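Endo-arabinase (Bacteroides thetaiotaomicron, PDB 5C0P) probably hydrolyses glycosidic bonds of arabinan, as a metal-binding member of glycosyl hydrolase family 43. Local coordinates at residues A[24-29]-A[40-45]. Residues are numbered along the deposited sequence; the frame is centred on the assembly and turned at random.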
loop_
_atom_site.group_PDB
_atom_site.type_symbol
_atom_site.label_atom_id
_atom_site.label_comp_id
_atom_site.label_asym_id
_atom_site.label_seq_id
_atom_site.Cartn_x
_atom_site.Cartn_y
_atom_site.Cartn_z
ATOM N N LEU A 24 12.039 -7.854 -13.005
ATOM C CA LEU A 24 10.777 -7.145 -12.836
ATOM C C LEU A 24 11.021 -5.643 -12.759
ATOM O O LEU A 24 11.949 -5.190 -12.094
ATOM C CB LEU A 24 10.050 -7.617 -11.575
ATOM C CG LEU A 24 9.622 -9.086 -11.583
ATOM C CD1 LEU A 24 8.942 -9.452 -10.271
ATOM C CD2 LEU A 24 8.701 -9.359 -12.760
ATOM N N ARG A 25 10.202 -4.880 -13.476
ATOM C CA ARG A 25 10.250 -3.424 -13.462
ATOM C C ARG A 25 8.854 -2.908 -13.140
ATOM O O ARG A 25 7.952 -2.947 -13.975
ATOM C CB ARG A 25 10.731 -2.893 -14.816
ATOM C CG ARG A 25 12.164 -3.258 -15.136
ATOM C CD ARG A 25 13.131 -2.591 -14.166
ATOM N NE ARG A 25 14.522 -2.935 -14.460
ATOM C CZ ARG A 25 15.144 -4.016 -13.996
ATOM N NH1 ARG A 25 16.411 -4.236 -14.320
ATOM N NH2 ARG A 25 14.510 -4.883 -13.209
ATOM N N LEU A 26 8.674 -2.444 -11.905
ATOM C CA LEU A 26 7.374 -2.006 -11.428
ATOM C C LEU A 26 7.567 -1.233 -10.132
ATOM O O LEU A 26 8.632 -1.300 -9.510
ATOM C CB LEU A 26 6.431 -3.203 -11.227
ATOM C CG LEU A 26 6.993 -4.429 -10.485
ATOM C CD1 LEU A 26 6.847 -4.282 -8.977
ATOM C CD2 LEU A 26 6.323 -5.723 -10.963
ATOM N N ARG A 27 6.546 -0.477 -9.762
ATOM C CA ARG A 27 6.540 0.307 -8.537
ATOM C C ARG A 27 5.587 -0.316 -7.535
ATOM O O ARG A 27 4.701 -1.093 -7.902
ATOM C CB ARG A 27 6.062 1.730 -8.831
ATOM C CG ARG A 27 6.973 2.526 -9.746
ATOM C CD ARG A 27 6.409 3.930 -9.997
ATOM N NE ARG A 27 6.315 4.708 -8.762
ATOM C CZ ARG A 27 7.329 5.388 -8.242
ATOM N NH1 ARG A 27 8.512 5.396 -8.853
ATOM N NH2 ARG A 27 7.162 6.066 -7.115
ATOM N N ASP A 28 5.775 0.040 -6.267
ATOM C CA ASP A 28 4.793 -0.239 -5.216
ATOM C C ASP A 28 4.413 -1.714 -5.066
ATOM O O ASP A 28 3.224 -2.030 -4.982
ATOM C CB ASP A 28 3.530 0.601 -5.475
ATOM C CG ASP A 28 3.857 2.062 -5.809
ATOM O OD1 ASP A 28 4.759 2.645 -5.176
ATOM O OD2 ASP A 28 3.222 2.635 -6.718
ATOM N N PRO A 29 5.408 -2.621 -5.020
ATOM C CA PRO A 29 5.055 -4.048 -5.063
ATOM C C PRO A 29 4.469 -4.594 -3.764
ATOM O O PRO A 29 5.113 -4.612 -2.708
ATOM C CB PRO A 29 6.395 -4.725 -5.355
ATOM C CG PRO A 29 7.401 -3.828 -4.710
ATOM C CD PRO A 29 6.867 -2.423 -4.908
ATOM N N TYR A 40 2.359 -17.110 -4.282
ATOM C CA TYR A 40 2.503 -15.676 -4.080
ATOM C C TYR A 40 2.004 -14.962 -5.336
ATOM O O TYR A 40 2.231 -15.426 -6.458
ATOM C CB TYR A 40 3.970 -15.312 -3.896
ATOM C CG TYR A 40 4.665 -15.979 -2.731
ATOM C CD1 TYR A 40 4.592 -15.443 -1.458
ATOM C CD2 TYR A 40 5.435 -17.126 -2.921
ATOM C CE1 TYR A 40 5.247 -16.034 -0.392
ATOM C CE2 TYR A 40 6.094 -17.728 -1.861
ATOM C CZ TYR A 40 5.992 -17.172 -0.600
ATOM O OH TYR A 40 6.642 -17.748 0.462
ATOM N N TYR A 41 1.322 -13.835 -5.146
ATOM C CA TYR A 41 0.800 -13.065 -6.273
ATOM C C TYR A 41 1.264 -11.627 -6.182
ATOM O O TYR A 41 1.188 -11.010 -5.120
ATOM C CB TYR A 41 -0.731 -13.112 -6.324
ATOM C CG TYR A 41 -1.277 -14.504 -6.498
ATOM C CD1 TYR A 41 -1.370 -15.377 -5.414
ATOM C CD2 TYR A 41 -1.691 -14.959 -7.743
ATOM C CE1 TYR A 41 -1.854 -16.663 -5.574
ATOM C CE2 TYR A 41 -2.176 -16.240 -7.917
ATOM C CZ TYR A 41 -2.258 -17.089 -6.830
ATOM O OH TYR A 41 -2.742 -18.361 -7.020
ATOM N N LEU A 42 1.696 -11.092 -7.318
ATOM C CA LEU A 42 2.109 -9.698 -7.416
ATOM C C LEU A 42 1.271 -9.025 -8.496
ATOM O O LEU A 42 1.493 -9.228 -9.701
ATOM C CB LEU A 42 3.602 -9.621 -7.744
ATOM C CG LEU A 42 4.280 -8.263 -7.963
ATOM C CD1 LEU A 42 3.897 -7.273 -6.879
ATOM C CD2 LEU A 42 5.797 -8.441 -7.994
ATOM N N HIS A 43 0.279 -8.257 -8.044
ATOM C CA HIS A 43 -0.556 -7.453 -8.925
ATOM C C HIS A 43 0.098 -6.087 -9.062
ATOM O O HIS A 43 0.548 -5.517 -8.071
ATOM C CB HIS A 43 -1.941 -7.285 -8.305
ATOM C CG HIS A 43 -2.707 -8.564 -8.181
ATOM N ND1 HIS A 43 -3.728 -8.896 -9.043
ATOM C CD2 HIS A 43 -2.623 -9.571 -7.285
ATOM C CE1 HIS A 43 -4.235 -10.064 -8.689
ATOM N NE2 HIS A 43 -3.579 -10.498 -7.620
ATOM N N PHE A 44 0.139 -5.550 -10.277
ATOM C CA PHE A 44 0.821 -4.277 -10.481
ATOM C C PHE A 44 0.180 -3.436 -11.577
ATOM O O PHE A 44 -0.520 -3.958 -12.450
ATOM C CB PHE A 44 2.327 -4.492 -10.734
ATOM C CG PHE A 44 2.642 -5.305 -11.974
ATOM C CD1 PHE A 44 2.648 -6.693 -11.935
ATOM C CD2 PHE A 44 2.969 -4.669 -13.168
ATOM C CE1 PHE A 44 2.949 -7.433 -13.073
ATOM C CE2 PHE A 44 3.274 -5.400 -14.311
ATOM C CZ PHE A 44 3.269 -6.785 -14.259
ATOM N N ASN A 45 0.392 -2.124 -11.498
ATOM C CA ASN A 45 -0.045 -1.205 -12.535
ATOM C C ASN A 45 0.736 -1.466 -13.824
ATOM O O ASN A 45 1.962 -1.313 -13.858
ATOM C CB ASN A 45 0.170 0.239 -12.069
ATOM C CG ASN A 45 -0.267 1.265 -13.102
ATOM O OD1 ASN A 45 -0.909 0.932 -14.095
ATOM N ND2 ASN A 45 0.082 2.527 -12.866
HETATM O O HOH W 1 5.153 -1.461 -14.166
HETATM O O HOH W 2 2.185 -0.980 -9.642
HETATM O O HOH W 3 4.211 -0.419 -11.575
#
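L26 lays its CD2 methyl over one face of the F44 ring. L26 CD2 sits 4.0 Å from the centroid of the F44 ring, 18° off its normal, a CH-pi contact. The methyl is displaced toward the CG side, with L26 CD2 3.8 Å from F44 CG. The two side chains cross at about a right angle. L42 fills the middle of the packing with its two methyls. L42 CD2 meets L24 CD1 tip to tip at 4.0 Å and also touches L26 CD2. L42 CD1 turns to the other side and lies 3.9 Å from P29 CB. CG of L42 is anti to the backbone N (chi1 177°), which carries this fork toward the loop 24-29. Shortening this leucine to an alanine is likely to open a gap between L24, L26 and P29, whose side chains would lose the two methyls that join them. P286 of strand 285-290 packs against L24, L26 and P29, while Y53 meets F44 edge-to-face.

The N45 end is looser and wet. No direct hydrogen bond joins the two segments; three waters link them instead. One water gives its protons to R25 O and N45 O. Another accepts from N45 N at 2.8 Å and donates to R27 O. The third takes the R27 N-H and makes a weak bond to N45 O.

The contact seats the loop before strand 30-34 on strand 39-45, within one blade of the family's five-bladed beta-propeller. P29 lies about 7 Å from the bound magnesium, measured from its side chain. The chemistry implies that, between these two segments, side-chain packing is apolar and the backbone polar groups at the N45 end are joined through water.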